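Local coordinates for peptidoglycan DD-endopeptidase ShyB (Vibrio cholerae, PDB 2GU1), which hydrolyses the peptide cross-links between adjacent peptidoglycan strands as a zinc-dependent endopeptidase, probably making room for new glycans, at residues A[44-49]-A[257-262]. Residues are numbered along the deposited sequence; the frame is centred on the assembly and turned at random.
Sequences QLDMIQ and RKHPYA
D46 and R257 lie alongside each other, their side chains running in opposite directions. D46 OD1 rests 3.3 Å from R257 CD, while its salt bridge to R257 NE is long at 3.8 Å. Carboxylate and guanidinium planes stand nearly perpendicular (88°), so the pair does not form a bidentate salt bridge. Extended from CG to NE, the R257 chain brings NH2 within 3.2 Å of D46 O, a weak, bent hydrogen bond (132°). The same D46 OD1 also lies near the ring plane at the edge of H259, 3.5 Å from H259 CD2. The stronger partner of OD1 is the hydroxyl of Y265; Y265 and R257 are also joined by backbone hydrogen bonding, which pairs strand 265-269 antiparallel with strand 251-259. Within its own turn, H259 ND1 accepts hydrogen bonds from Y261 N (2.9 Å) and A262 N (3.0 Å), the second well out of the ring plane. P260 CD lies over the rim of one ring face. With CG anti to the backbone N (chi1 -169°), the ring turns its CD2 edge to D46. The contact joins the loop following helix 29-38 of the LysM-like domain to the end of strand 251-259 in the M23 peptidase domain, a polar contact between the two domains, the side chain of H259 about 13 Å from the bound zinc ion.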
ATOM      1  N   GLN A  44       1.451   4.321  -8.466  1.00 23.67           N
ATOM      2  CA  GLN A  44       0.038   3.949  -8.420  1.00 23.60           C
ATOM      3  C   GLN A  44      -0.297   2.965  -9.554  1.00 22.51           C
ATOM      4  O   GLN A  44      -1.042   2.008  -9.373  1.00 20.47           O
ATOM      5  CB  GLN A  44      -0.834   5.193  -8.606  1.00 28.16           C
ATOM      6  CG  GLN A  44      -0.510   6.368  -7.691  1.00 33.22           C
ATOM      7  CD  GLN A  44      -1.256   6.308  -6.383  1.00 37.84           C
ATOM      8  OE1 GLN A  44      -1.155   5.336  -5.638  1.00 40.11           O
ATOM      9  NE2 GLN A  44      -2.017   7.360  -6.091  1.00 40.74           N
ATOM     10  N   LEU A  45       0.261   3.217 -10.727  1.00 21.33           N
ATOM     11  CA  LEU A  45      -0.026   2.394 -11.897  1.00 22.14           C
ATOM     12  C   LEU A  45       0.469   0.951 -11.858  1.00 22.81           C
ATOM     13  O   LEU A  45      -0.047   0.100 -12.582  1.00 23.03           O
ATOM     14  CB  LEU A  45       0.481   3.116 -13.149  1.00 18.08           C
ATOM     15  CG  LEU A  45      -0.289   4.430 -13.376  1.00 23.45           C
ATOM     16  CD1 LEU A  45       0.427   5.292 -14.410  1.00 19.10           C
ATOM     17  CD2 LEU A  45      -1.735   4.117 -13.812  1.00 21.76           C
ATOM     18  N   ASP A  46       1.449   0.659 -11.009  1.00 22.65           N
ATOM     19  CA  ASP A  46       1.958  -0.707 -10.911  1.00 26.57           C
ATOM     20  C   ASP A  46       0.966  -1.623 -10.192  1.00 27.29           C
ATOM     21  O   ASP A  46       1.022  -2.846 -10.330  1.00 31.46           O
ATOM     22  CB  ASP A  46       3.283  -0.735 -10.153  1.00 28.56           C
ATOM     23  CG  ASP A  46       4.481  -0.663 -11.066  1.00 28.92           C
ATOM     24  OD1 ASP A  46       5.605  -0.782 -10.555  1.00 30.74           O
ATOM     25  OD2 ASP A  46       4.308  -0.492 -12.290  1.00 30.15           O
ATOM     26  N   MET A  47       0.059  -1.033  -9.428  1.00 30.02           N
ATOM     27  CA  MET A  47      -0.910  -1.823  -8.683  1.00 31.30           C
ATOM     28  C   MET A  47      -2.305  -1.893  -9.304  1.00 29.28           C
ATOM     29  O   MET A  47      -3.269  -2.157  -8.591  1.00 26.17           O
ATOM     30  CB  MET A  47      -1.022  -1.297  -7.248  1.00 38.36           C
ATOM     31  CG  MET A  47      -1.616   0.103  -7.124  1.00 43.39           C
ATOM     32  SD  MET A  47      -1.807   0.666  -5.403  1.00 55.52           S
ATOM     33  CE  MET A  47      -0.260   1.536  -5.139  1.00 52.70           C
ATOM     34  N   ILE A  48      -2.421  -1.665 -10.617  1.00 26.85           N
ATOM     35  CA  ILE A  48      -3.735  -1.724 -11.262  1.00 26.95           C
ATOM     36  C   ILE A  48      -4.331  -3.110 -11.098  1.00 25.56           C
ATOM     37  O   ILE A  48      -3.662  -4.116 -11.319  1.00 26.82           O
ATOM     38  CB  ILE A  48      -3.683  -1.398 -12.770  1.00 26.49           C
ATOM     39  CG1 ILE A  48      -2.734  -2.364 -13.484  1.00 28.18           C
ATOM     40  CG2 ILE A  48      -3.283   0.040 -12.965  1.00 29.00           C
ATOM     41  CD1 ILE A  48      -2.792  -2.283 -14.997  1.00 29.73           C
ATOM     42  N   GLN A  49      -5.604  -3.148 -10.729  1.00 28.41           N
ATOM     43  CA  GLN A  49      -6.313  -4.398 -10.500  1.00 30.11           C
ATOM     44  C   GLN A  49      -7.519  -4.536 -11.427  1.00 30.61           C
ATOM     45  O   GLN A  49      -8.114  -3.537 -11.840  1.00 30.04           O
ATOM     46  CB  GLN A  49      -6.801  -4.448  -9.050  1.00 30.78           C
ATOM     47  CG  GLN A  49      -5.703  -4.367  -7.997  1.00 36.35           C
ATOM     48  CD  GLN A  49      -4.870  -5.624  -7.930  1.00 38.10           C
ATOM     49  OE1 GLN A  49      -5.406  -6.720  -7.773  1.00 42.61           O
ATOM     50  NE2 GLN A  49      -3.550  -5.477  -8.042  1.00 40.05           N
ATOM     51  N   ARG A 257       9.004  -5.726  -7.857  1.00 37.35           N
ATOM     52  CA  ARG A 257       9.078  -5.303  -9.249  1.00 37.22           C
ATOM     53  C   ARG A 257      10.369  -4.636  -9.691  1.00 36.60           C
ATOM     54  O   ARG A 257      11.176  -4.182  -8.876  1.00 32.26           O
ATOM     55  CB  ARG A 257       7.951  -4.321  -9.571  1.00 39.60           C
ATOM     56  CG  ARG A 257       6.554  -4.841  -9.352  1.00 43.77           C
ATOM     57  CD  ARG A 257       5.564  -4.009 -10.156  1.00 46.03           C
ATOM     58  NE  ARG A 257       4.185  -4.258  -9.749  1.00 49.00           N
ATOM     59  CZ  ARG A 257       3.621  -5.460  -9.712  1.00 50.35           C
ATOM     60  NH1 ARG A 257       4.318  -6.535 -10.060  1.00 51.10           N
ATOM     61  NH2 ARG A 257       2.359  -5.585  -9.320  1.00 50.37           N
ATOM     62  N   LYS A 258      10.532  -4.575 -11.010  1.00 34.94           N
ATOM     63  CA  LYS A 258      11.664  -3.914 -11.636  1.00 36.67           C
ATOM     64  C   LYS A 258      11.007  -2.791 -12.436  1.00 35.78           C
ATOM     65  O   LYS A 258      10.402  -3.031 -13.480  1.00 37.77           O
ATOM     66  CB  LYS A 258      12.411  -4.856 -12.584  1.00 38.47           C
ATOM     67  CG  LYS A 258      13.802  -4.353 -12.975  1.00 42.00           C
ATOM     68  CD  LYS A 258      13.756  -2.964 -13.599  1.00 42.99           C
ATOM     69  CE  LYS A 258      15.047  -2.185 -13.347  1.00 44.87           C
ATOM     70  NZ  LYS A 258      14.980  -0.785 -13.871  1.00 41.88           N
ATOM     71  N   HIS A 259      11.131  -1.569 -11.937  1.00 33.87           N
ATOM     72  CA  HIS A 259      10.533  -0.404 -12.569  1.00 32.00           C
ATOM     73  C   HIS A 259      11.595   0.396 -13.323  1.00 31.60           C
ATOM     74  O   HIS A 259      12.713   0.574 -12.840  1.00 31.00           O
ATOM     75  CB  HIS A 259       9.870   0.444 -11.480  1.00 29.93           C
ATOM     76  CG  HIS A 259       8.997   1.544 -11.997  1.00 27.92           C
ATOM     77  ND1 HIS A 259       9.503   2.725 -12.498  1.00 28.99           N
ATOM     78  CD2 HIS A 259       7.649   1.660 -12.045  1.00 27.40           C
ATOM     79  CE1 HIS A 259       8.502   3.523 -12.827  1.00 26.79           C
ATOM     80  NE2 HIS A 259       7.367   2.901 -12.562  1.00 26.53           N
ATOM     81  N   PRO A 260      11.261   0.884 -14.528  1.00 31.49           N
ATOM     82  CA  PRO A 260      12.211   1.660 -15.334  1.00 30.93           C
ATOM     83  C   PRO A 260      12.793   2.867 -14.602  1.00 30.65           C
ATOM     84  O   PRO A 260      13.952   3.240 -14.820  1.00 30.65           O
ATOM     85  CB  PRO A 260      11.378   2.083 -16.548  1.00 32.40           C
ATOM     86  CG  PRO A 260      10.336   1.001 -16.649  1.00 33.16           C
ATOM     87  CD  PRO A 260       9.962   0.756 -15.215  1.00 31.79           C
ATOM     88  N   TYR A 261      11.993   3.470 -13.731  1.00 27.79           N
ATOM     89  CA  TYR A 261      12.432   4.650 -13.002  1.00 28.81           C
ATOM     90  C   TYR A 261      12.684   4.430 -11.515  1.00 26.73           C
ATOM     91  O   TYR A 261      13.619   5.001 -10.950  1.00 26.90           O
ATOM     92  CB  TYR A 261      11.415   5.767 -13.229  1.00 29.30           C
ATOM     93  CG  TYR A 261      11.371   6.169 -14.685  1.00 32.87           C
ATOM     94  CD1 TYR A 261      12.298   7.067 -15.206  1.00 32.44           C
ATOM     95  CD2 TYR A 261      10.476   5.560 -15.568  1.00 33.22           C
ATOM     96  CE1 TYR A 261      12.347   7.346 -16.569  1.00 35.70           C
ATOM     97  CE2 TYR A 261      10.514   5.833 -16.936  1.00 35.37           C
ATOM     98  CZ  TYR A 261      11.453   6.723 -17.428  1.00 36.56           C
ATOM     99  OH  TYR A 261      11.517   6.972 -18.782  1.00 38.78           O
ATOM    100  N   ALA A 262      11.860   3.607 -10.884  1.00 23.22           N
ATOM    101  CA  ALA A 262      12.037   3.323  -9.461  1.00 23.62           C
ATOM    102  C   ALA A 262      13.050   2.192  -9.304  1.00 22.07           C
ATOM    103  O   ALA A 262      13.436   1.845  -8.189  1.00 23.24           O
ATOM    104  CB  ALA A 262      10.709   2.936  -8.831  1.00 18.69           C
TER